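Local atomic coordinates of uncharacterized protein yqbN (Bacillus subtilis, PDB entry 3KLU), a protein that is of unknown function but is probably a chaperone for phage tail assembly, related to XkdN of Bacillus subtilis. Residues A[21-26]-A[46-51]; A[28-33]-A[42-47]; A[56-61]-A[79-84]. All coordinates share one frame; numbering follows the deposited sequence.

Contact 1 of 3, residues A[21-26]-A[46-51]; sequences IDAEEV and FKAITT
V26 and F46 face each other as an antiparallel hydrogen-bonded pair and are joined by two backbone bonds. V26 N reaches F46 O at 2.8 Å, while F46 N returns a bond to V26 O. One residue earlier, the CA of E25 lies 3.0 Å from F46 O, a CA-H...O contact that gives this carbonyl a second partner.

Beyond the pair the strand ladder stops and a carboxylate takes over the bonding. A48 N donates to E24 OE2 at 2.7 Å, meeting the oxygen on its syn side; E24 is poorly ordered, however, so its exact pose is less certain.

Charge and packing come from K47. Its CG is anti to the backbone N (chi1 -177°), and the extended chain crosses E25 at a slant, with CD 3.9 Å from E25 CG. The chain bends only at its end, where NZ forms a long salt bridge of 3.7 Å with D22 OD1, and D22 too is poorly ordered.

Helix 120-133 lies against V26 and F46 through I133. The whole is the frayed end of a short antiparallel strand pair, where backbone pairing gives way to side-chain bonds.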
loop_
_atom_site.group_PDB
_atom_site.type_symbol
_atom_site.label_atom_id
_atom_site.label_comp_id
_atom_site.label_asym_id
_atom_site.label_seq_id
_atom_site.Cartn_x
_atom_site.Cartn_y
_atom_site.Cartn_z
ATOM N N ILE A 21 -3.175 1.170 -20.346
ATOM C CA ILE A 21 -3.964 0.469 -19.348
ATOM C C ILE A 21 -3.528 0.933 -17.968
ATOM O O ILE A 21 -2.344 1.106 -17.701
ATOM C CB ILE A 21 -3.737 -1.023 -19.479
ATOM C CG1 ILE A 21 -4.260 -1.467 -20.829
ATOM C CG2 ILE A 21 -4.417 -1.772 -18.359
ATOM C CD1 ILE A 21 -3.777 -2.799 -21.231
ATOM N N ASP A 22 -4.465 1.148 -17.073
ATOM C CA ASP A 22 -3.997 1.600 -15.805
ATOM C C ASP A 22 -3.878 0.517 -14.773
ATOM O O ASP A 22 -4.406 -0.587 -14.927
ATOM C CB ASP A 22 -4.863 2.727 -15.276
ATOM C CG ASP A 22 -4.062 3.697 -14.411
ATOM O OD1 ASP A 22 -3.842 3.416 -13.202
ATOM O OD2 ASP A 22 -3.629 4.737 -14.965
ATOM N N ALA A 23 -3.155 0.872 -13.716
ATOM C CA ALA A 23 -2.895 0.003 -12.583
ATOM C C ALA A 23 -4.139 -0.565 -11.914
ATOM O O ALA A 23 -5.148 0.104 -11.702
ATOM C CB ALA A 23 -2.047 0.734 -11.547
ATOM N N GLU A 24 -4.013 -1.834 -11.598
ATOM C CA GLU A 24 -5.006 -2.639 -10.934
ATOM C C GLU A 24 -6.046 -2.067 -9.979
ATOM O O GLU A 24 -6.815 -1.152 -10.262
ATOM C CB GLU A 24 -4.260 -3.716 -10.171
ATOM C CG GLU A 24 -2.771 -3.386 -9.880
ATOM C CD GLU A 24 -2.572 -2.134 -9.035
ATOM O OE1 GLU A 24 -3.577 -1.647 -8.485
ATOM O OE2 GLU A 24 -1.420 -1.649 -8.918
ATOM N N GLU A 25 -6.013 -2.730 -8.836
ATOM C CA GLU A 25 -6.820 -2.600 -7.636
ATOM C C GLU A 25 -6.980 -4.098 -7.447
ATOM O O GLU A 25 -7.920 -4.719 -7.926
ATOM C CB GLU A 25 -8.150 -1.905 -7.877
ATOM C CG GLU A 25 -8.119 -0.458 -7.415
ATOM C CD GLU A 25 -9.309 -0.085 -6.534
ATOM O OE1 GLU A 25 -10.126 -0.977 -6.210
ATOM O OE2 GLU A 25 -9.424 1.105 -6.163
ATOM N N VAL A 26 -5.967 -4.663 -6.804
ATOM C CA VAL A 26 -5.830 -6.078 -6.535
ATOM C C VAL A 26 -6.270 -6.435 -5.110
ATOM O O VAL A 26 -5.774 -5.855 -4.134
ATOM C CB VAL A 26 -4.352 -6.442 -6.726
ATOM C CG1 VAL A 26 -4.075 -7.856 -6.309
ATOM C CG2 VAL A 26 -3.974 -6.219 -8.172
ATOM N N PHE A 46 -5.200 -3.452 -2.775
ATOM C CA PHE A 46 -3.959 -2.760 -3.101
ATOM C C PHE A 46 -4.089 -2.124 -4.480
ATOM O O PHE A 46 -4.920 -2.551 -5.305
ATOM C CB PHE A 46 -2.771 -3.721 -3.133
ATOM C CG PHE A 46 -2.449 -4.368 -1.785
ATOM C CD1 PHE A 46 -3.214 -5.435 -1.301
ATOM C CD2 PHE A 46 -1.329 -3.968 -1.059
ATOM C CE1 PHE A 46 -2.849 -6.095 -0.121
ATOM C CE2 PHE A 46 -0.957 -4.619 0.122
ATOM C CZ PHE A 46 -1.707 -5.677 0.592
ATOM N N LYS A 47 -3.287 -1.086 -4.703
ATOM C CA LYS A 47 -3.240 -0.372 -5.969
ATOM C C LYS A 47 -1.959 0.429 -5.963
ATOM O O LYS A 47 -1.806 1.340 -5.157
ATOM C CB LYS A 47 -4.410 0.587 -6.116
ATOM C CG LYS A 47 -4.432 1.291 -7.467
ATOM C CD LYS A 47 -5.438 2.441 -7.436
ATOM C CE LYS A 47 -5.834 2.839 -8.831
ATOM N NZ LYS A 47 -4.577 3.138 -9.545
ATOM N N ALA A 48 -1.032 0.060 -6.844
ATOM C CA ALA A 48 0.260 0.740 -6.979
ATOM C C ALA A 48 0.159 2.276 -6.993
ATOM O O ALA A 48 -0.790 2.876 -7.523
ATOM C CB ALA A 48 0.969 0.272 -8.258
ATOM N N ILE A 49 1.140 2.913 -6.380
ATOM C CA ILE A 49 1.146 4.360 -6.390
ATOM C C ILE A 49 2.038 4.756 -7.580
ATOM O O ILE A 49 2.499 3.897 -8.326
ATOM C CB ILE A 49 1.666 4.909 -5.050
ATOM C CG1 ILE A 49 3.069 4.368 -4.766
ATOM C CG2 ILE A 49 0.718 4.469 -3.943
ATOM C CD1 ILE A 49 3.786 5.062 -3.632
ATOM N N THR A 50 2.288 6.036 -7.758
ATOM C CA THR A 50 3.071 6.455 -8.890
ATOM C C THR A 50 4.551 6.462 -8.601
ATOM O O THR A 50 5.011 6.425 -7.430
ATOM C CB THR A 50 2.652 7.848 -9.319
ATOM O OG1 THR A 50 3.006 8.771 -8.288
ATOM C CG2 THR A 50 1.120 7.899 -9.502
ATOM N N THR A 51 5.309 6.493 -9.679
ATOM C CA THR A 51 6.747 6.532 -9.577
ATOM C C THR A 51 7.138 7.878 -8.961
ATOM O O THR A 51 7.993 7.933 -8.088
ATOM C CB THR A 51 7.352 6.335 -10.980
ATOM O OG1 THR A 51 6.960 5.036 -11.478
ATOM C CG2 THR A 51 8.875 6.498 -10.934
#

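Contact 2 of 3, residues A[28-33]-A[42-47]; sequences VPISKR and VPFIFK
Strands 26-28 and 44-46 form an antiparallel pair, and this contact is the end where the first strand turns away into a loop. V28 and F44 are the last hydrogen-bonded pair. V28 N gives a bond of 2.7 Å to F44 O, and in return F44 N binds V28 O at 2.6 Å. Here the chain changes course: P29 is the centre of an inverse gamma turn, in which I30 N makes a weak bond to the same V28 O that already accepts from the opposite strand. Beside the turn P29 and P43 meet through their rings, CB to CB at 4.4 Å.

The turn brings I30 over the ring of F44 and beside that of F46. Its CB stands 4.0 Å from the centroid of the F44 ring, only 9° off the normal, a CH-pi contact centred on the face. With CG1 anti to the carbonyl carbon (chi1 -74°), that branch leans across to F46 and comes within 3.9 Å of CZ, at the edge of the ring and near its plane. V28 adds its CB at 3.8 Å from F46 CE1, so two aliphatic side chains touch this ring. Farther out a water takes over from direct pairing, accepting from S31 N and donating to V42 O. S31 OG then accepts from R33 N in an ST turn.

Helix 120-133 packs on this side: W126 meets the rings of both F44 and F46, K129 touches V28, and E122 binds S31 and R33. Strand 90-92 flanks 44-46 as its other neighbour, with T90 against both phenylalanines.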
loop_
_atom_site.group_PDB
_atom_site.type_symbol
_atom_site.label_atom_id
_atom_site.label_comp_id
_atom_site.label_asym_id
_atom_site.label_seq_id
_atom_site.Cartn_x
_atom_site.Cartn_y
_atom_site.Cartn_z
ATOM N N VAL A 28 -6.405 -8.913 -1.936
ATOM C CA VAL A 28 -5.531 -9.925 -1.365
ATOM C C VAL A 28 -5.929 -10.164 0.073
ATOM O O VAL A 28 -5.968 -9.219 0.878
ATOM C CB VAL A 28 -4.059 -9.448 -1.321
ATOM C CG1 VAL A 28 -3.189 -10.551 -0.785
ATOM C CG2 VAL A 28 -3.591 -8.986 -2.696
ATOM N N PRO A 29 -6.212 -11.425 0.431
ATOM C CA PRO A 29 -6.599 -11.749 1.811
ATOM C C PRO A 29 -5.351 -11.828 2.705
ATOM O O PRO A 29 -4.824 -12.890 2.977
ATOM C CB PRO A 29 -7.318 -13.075 1.659
ATOM C CG PRO A 29 -6.520 -13.735 0.574
ATOM C CD PRO A 29 -6.233 -12.617 -0.428
ATOM N N ILE A 30 -4.890 -10.680 3.170
ATOM C CA ILE A 30 -3.705 -10.600 4.012
ATOM C C ILE A 30 -3.843 -11.304 5.358
ATOM O O ILE A 30 -2.842 -11.698 5.948
ATOM C CB ILE A 30 -3.335 -9.118 4.238
ATOM C CG1 ILE A 30 -2.713 -8.552 2.949
ATOM C CG2 ILE A 30 -2.392 -8.963 5.437
ATOM C CD1 ILE A 30 -1.378 -9.145 2.602
ATOM N N SER A 31 -5.069 -11.434 5.861
ATOM C CA SER A 31 -5.288 -12.104 7.139
ATOM C C SER A 31 -6.686 -12.695 7.281
ATOM O O SER A 31 -7.686 -12.095 6.861
ATOM C CB SER A 31 -5.038 -11.144 8.307
ATOM O OG SER A 31 -5.461 -11.747 9.516
ATOM N N LYS A 32 -6.750 -13.875 7.884
ATOM C CA LYS A 32 -8.033 -14.533 8.080
ATOM C C LYS A 32 -8.765 -14.011 9.336
ATOM O O LYS A 32 -9.902 -14.387 9.592
ATOM C CB LYS A 32 -7.839 -16.047 8.167
ATOM C CG LYS A 32 -7.290 -16.723 6.897
ATOM C CD LYS A 32 -7.113 -18.219 7.180
ATOM C CE LYS A 32 -6.447 -18.992 6.060
ATOM N NZ LYS A 32 -6.093 -20.390 6.514
ATOM N N ARG A 33 -8.107 -13.125 10.082
ATOM C CA ARG A 33 -8.676 -12.560 11.298
ATOM C C ARG A 33 -9.627 -11.428 10.955
ATOM O O ARG A 33 -10.309 -10.933 11.839
ATOM C CB ARG A 33 -7.577 -12.035 12.227
ATOM C CG ARG A 33 -6.582 -13.076 12.691
ATOM C CD ARG A 33 -5.323 -12.392 13.165
ATOM N NE ARG A 33 -5.668 -11.189 13.880
ATOM C CZ ARG A 33 -5.097 -10.013 13.711
ATOM N NH1 ARG A 33 -4.116 -9.838 12.850
ATOM N NH2 ARG A 33 -5.565 -8.985 14.379
ATOM N N VAL A 42 -12.173 -10.515 4.782
ATOM C CA VAL A 42 -12.231 -9.200 4.164
ATOM C C VAL A 42 -10.848 -8.985 3.586
ATOM O O VAL A 42 -9.908 -8.688 4.322
ATOM C CB VAL A 42 -12.512 -8.151 5.224
ATOM C CG1 VAL A 42 -12.486 -6.794 4.601
ATOM C CG2 VAL A 42 -13.880 -8.448 5.914
ATOM N N PRO A 43 -10.684 -9.169 2.265
ATOM C CA PRO A 43 -9.349 -8.975 1.674
ATOM C C PRO A 43 -8.908 -7.518 1.622
ATOM O O PRO A 43 -9.732 -6.606 1.630
ATOM C CB PRO A 43 -9.494 -9.572 0.271
ATOM C CG PRO A 43 -10.924 -9.260 -0.069
ATOM C CD PRO A 43 -11.667 -9.542 1.220
ATOM N N PHE A 44 -7.598 -7.314 1.604
ATOM C CA PHE A 44 -7.067 -5.973 1.489
ATOM C C PHE A 44 -7.112 -5.642 0.003
ATOM O O PHE A 44 -6.965 -6.534 -0.837
ATOM C CB PHE A 44 -5.616 -5.948 1.915
ATOM C CG PHE A 44 -5.419 -5.724 3.359
ATOM C CD1 PHE A 44 -6.279 -6.271 4.282
ATOM C CD2 PHE A 44 -4.330 -5.010 3.797
ATOM C CE1 PHE A 44 -6.038 -6.105 5.667
ATOM C CE2 PHE A 44 -4.069 -4.833 5.172
ATOM C CZ PHE A 44 -4.926 -5.383 6.105
ATOM N N ILE A 45 -7.315 -4.363 -0.310
ATOM C CA ILE A 45 -7.302 -3.893 -1.682
ATOM C C ILE A 45 -6.066 -3.018 -1.856
ATOM O O ILE A 45 -5.896 -1.982 -1.153
ATOM C CB ILE A 45 -8.510 -3.066 -1.997
ATOM C CG1 ILE A 45 -9.751 -3.917 -1.843
ATOM C CG2 ILE A 45 -8.426 -2.547 -3.445
ATOM C CD1 ILE A 45 -11.029 -3.112 -2.079
ATOM N N PHE A 46 -5.200 -3.452 -2.775
ATOM C CA PHE A 46 -3.959 -2.760 -3.101
ATOM C C PHE A 46 -4.089 -2.124 -4.480
ATOM O O PHE A 46 -4.920 -2.551 -5.305
ATOM C CB PHE A 46 -2.771 -3.721 -3.133
ATOM C CG PHE A 46 -2.449 -4.368 -1.785
ATOM C CD1 PHE A 46 -3.214 -5.435 -1.301
ATOM C CD2 PHE A 46 -1.329 -3.968 -1.059
ATOM C CE1 PHE A 46 -2.849 -6.095 -0.121
ATOM C CE2 PHE A 46 -0.957 -4.619 0.122
ATOM C CZ PHE A 46 -1.707 -5.677 0.592
ATOM N N LYS A 47 -3.287 -1.086 -4.703
ATOM C CA LYS A 47 -3.240 -0.372 -5.969
ATOM C C LYS A 47 -1.959 0.429 -5.963
ATOM O O LYS A 47 -1.806 1.340 -5.157
ATOM C CB LYS A 47 -4.410 0.587 -6.116
ATOM C CG LYS A 47 -4.432 1.291 -7.467
ATOM C CD LYS A 47 -5.438 2.441 -7.436
ATOM C CE LYS A 47 -5.834 2.839 -8.831
ATOM N NZ LYS A 47 -4.577 3.138 -9.545
HETATM O O HOH W 1 -7.711 -10.219 4.935
#

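Contact 3 of 3, residues A[56-61]-A[79-84]; sequences ELEKEN and QRFYAR
Helices 51-60 and 78-89 pack as an antiparallel pair, their segments 56-60 and 79-84 running at 149° to each other with axes 9.3 Å apart at closest approach. The backbones come nearest at N61 and F81, whose CA atoms are separated by 5.8 Å.

F81 supplies the apolar part of the interface. Its CG is anti to the backbone N (chi1 170°), which brings the ring back to the first helix although its CB sets out along the interface. CE1 then lies 3.4 Å from E58 N, L57 CB approaches the ring edge near its plane, and the CG of E58 rests over one face toward the rim. L57 CD2 lies against a face of the R84 guanidinium.

N61 turns its amide back on its own segment: ND2 donates to L57 O at 2.9 Å, the bond lying in the amide plane, which fixes how the amide is turned. R80 directs its guanidinium elsewhere, to D108, while helix 109-116 covers R80 and R84 through V110.

Charge completes the pairing. R84 NH2 donates a hydrogen bond, part of a salt bridge, to E60 OE2 at 2.6 Å within the guanidinium plane, whereas NH1 makes a weak bond of 3.2 Å to the same E60 OE2.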
loop_
_atom_site.group_PDB
_atom_site.type_symbol
_atom_site.label_atom_id
_atom_site.label_comp_id
_atom_site.label_asym_id
_atom_site.label_seq_id
_atom_site.Cartn_x
_atom_site.Cartn_y
_atom_site.Cartn_z
ATOM N N GLU A 56 9.013 11.117 -3.933
ATOM C CA GLU A 56 8.897 12.014 -2.800
ATOM C C GLU A 56 9.016 11.229 -1.496
ATOM O O GLU A 56 9.478 11.760 -0.493
ATOM C CB GLU A 56 7.569 12.736 -2.765
ATOM C CG GLU A 56 6.878 12.921 -4.062
ATOM C CD GLU A 56 5.539 13.556 -3.815
ATOM O OE1 GLU A 56 4.578 13.313 -4.579
ATOM O OE2 GLU A 56 5.450 14.317 -2.834
ATOM N N LEU A 57 8.590 9.972 -1.487
ATOM C CA LEU A 57 8.707 9.214 -0.257
ATOM C C LEU A 57 10.156 8.915 0.063
ATOM O O LEU A 57 10.560 8.936 1.233
ATOM C CB LEU A 57 7.911 7.900 -0.323
ATOM C CG LEU A 57 6.411 8.167 -0.196
ATOM C CD1 LEU A 57 5.595 6.900 -0.497
ATOM C CD2 LEU A 57 6.138 8.731 1.222
ATOM N N GLU A 58 10.948 8.631 -0.961
ATOM C CA GLU A 58 12.344 8.316 -0.699
ATOM C C GLU A 58 13.010 9.532 -0.103
ATOM O O GLU A 58 13.675 9.439 0.925
ATOM C CB GLU A 58 13.075 7.919 -1.966
ATOM C CG GLU A 58 14.308 7.127 -1.648
ATOM C CD GLU A 58 15.312 7.155 -2.763
ATOM O OE1 GLU A 58 14.912 6.968 -3.935
ATOM O OE2 GLU A 58 16.507 7.353 -2.462
ATOM N N LYS A 59 12.824 10.663 -0.774
ATOM C CA LYS A 59 13.360 11.944 -0.334
ATOM C C LYS A 59 12.962 12.156 1.126
ATOM O O LYS A 59 13.802 12.384 1.999
ATOM C CB LYS A 59 12.773 13.040 -1.225
ATOM C CG LYS A 59 12.722 14.424 -0.619
ATOM C CD LYS A 59 12.045 15.381 -1.594
ATOM C CE LYS A 59 11.705 16.730 -0.954
ATOM N NZ LYS A 59 10.691 16.638 0.142
ATOM N N GLU A 60 11.661 12.054 1.362
ATOM C CA GLU A 60 11.042 12.190 2.672
ATOM C C GLU A 60 11.663 11.291 3.754
ATOM O O GLU A 60 11.563 11.600 4.938
ATOM C CB GLU A 60 9.564 11.854 2.516
ATOM C CG GLU A 60 8.601 12.516 3.469
ATOM C CD GLU A 60 7.208 12.621 2.854
ATOM O OE1 GLU A 60 7.058 13.366 1.858
ATOM O OE2 GLU A 60 6.264 11.961 3.349
ATOM N N ASN A 61 12.296 10.187 3.359
ATOM C CA ASN A 61 12.905 9.276 4.335
ATOM C C ASN A 61 14.406 9.100 4.200
ATOM O O ASN A 61 14.970 8.057 4.553
ATOM C CB ASN A 61 12.213 7.914 4.290
ATOM C CG ASN A 61 10.800 7.985 4.820
ATOM O OD1 ASN A 61 10.563 7.766 5.999
ATOM N ND2 ASN A 61 9.853 8.331 3.954
ATOM N N GLN A 79 13.074 0.989 6.244
ATOM C CA GLN A 79 11.989 0.413 7.008
ATOM C C GLN A 79 10.760 1.308 6.896
ATOM O O GLN A 79 9.667 0.878 6.528
ATOM C CB GLN A 79 12.420 0.326 8.476
ATOM C CG GLN A 79 11.743 -0.764 9.297
ATOM C CD GLN A 79 12.445 -2.109 9.164
ATOM O OE1 GLN A 79 12.574 -2.653 8.060
ATOM N NE2 GLN A 79 12.906 -2.651 10.290
ATOM N N ARG A 80 10.985 2.565 7.237
ATOM C CA ARG A 80 9.977 3.584 7.244
ATOM C C ARG A 80 9.484 3.900 5.841
ATOM O O ARG A 80 8.296 4.082 5.606
ATOM C CB ARG A 80 10.576 4.819 7.863
ATOM C CG ARG A 80 9.623 5.907 8.031
ATOM C CD ARG A 80 8.758 5.622 9.199
ATOM N NE ARG A 80 7.711 6.624 9.275
ATOM C CZ ARG A 80 6.716 6.592 10.146
ATOM N NH1 ARG A 80 6.646 5.597 11.023
ATOM N NH2 ARG A 80 5.791 7.545 10.118
ATOM N N PHE A 81 10.432 3.994 4.919
ATOM C CA PHE A 81 10.182 4.266 3.508
ATOM C C PHE A 81 9.227 3.228 2.934
ATOM O O PHE A 81 8.193 3.571 2.362
ATOM C CB PHE A 81 11.521 4.223 2.773
ATOM C CG PHE A 81 11.417 4.247 1.283
ATOM C CD1 PHE A 81 10.683 5.224 0.640
ATOM C CD2 PHE A 81 12.118 3.316 0.519
ATOM C CE1 PHE A 81 10.647 5.288 -0.749
ATOM C CE2 PHE A 81 12.093 3.362 -0.875
ATOM C CZ PHE A 81 11.351 4.358 -1.517
ATOM N N TYR A 82 9.555 1.959 3.112
ATOM C CA TYR A 82 8.713 0.902 2.586
ATOM C C TYR A 82 7.340 0.848 3.236
ATOM O O TYR A 82 6.328 0.601 2.580
ATOM C CB TYR A 82 9.435 -0.438 2.728
ATOM C CG TYR A 82 10.669 -0.484 1.882
ATOM C CD1 TYR A 82 10.651 0.059 0.608
ATOM C CD2 TYR A 82 11.857 -1.064 2.339
ATOM C CE1 TYR A 82 11.774 0.035 -0.210
ATOM C CE2 TYR A 82 13.004 -1.098 1.522
ATOM C CZ TYR A 82 12.941 -0.539 0.240
ATOM O OH TYR A 82 14.018 -0.541 -0.625
ATOM N N ALA A 83 7.315 1.105 4.534
ATOM C CA ALA A 83 6.070 1.064 5.269
ATOM C C ALA A 83 5.152 2.146 4.712
ATOM O O ALA A 83 3.959 1.904 4.474
ATOM C CB ALA A 83 6.328 1.279 6.779
ATOM N N ARG A 84 5.702 3.339 4.508
ATOM C CA ARG A 84 4.898 4.424 3.986
ATOM C C ARG A 84 4.380 4.019 2.606
ATOM O O ARG A 84 3.242 4.293 2.274
ATOM C CB ARG A 84 5.721 5.708 3.863
ATOM C CG ARG A 84 6.630 6.035 5.023
ATOM C CD ARG A 84 5.995 6.927 6.061
ATOM N NE ARG A 84 5.222 8.028 5.483
ATOM C CZ ARG A 84 5.730 9.100 4.888
ATOM N NH1 ARG A 84 7.045 9.253 4.767
ATOM N NH2 ARG A 84 4.908 10.041 4.428
#

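The three contacts follow the chain from sheet to helices. Contacts 1 and 2 share F46 and K47, their centres 16 Å apart, and together they hold both ends of the pairing between strands 26-28 and 44-46; E25 packs on I45 where they adjoin. Segment 46-51 then leads into helix 51-60, which contact 3 joins to helix 78-89. Contact 3 centres about 18 Å from contact 1, touching it through I49 and L57, and about 22 Å from contact 2, on the opposite side of the chain's centre. Helix 78-89 in turn precedes strand 90-92, so in this probable tail assembly chaperone the helical pair lies in the chain between two neighbouring strands of one sheet.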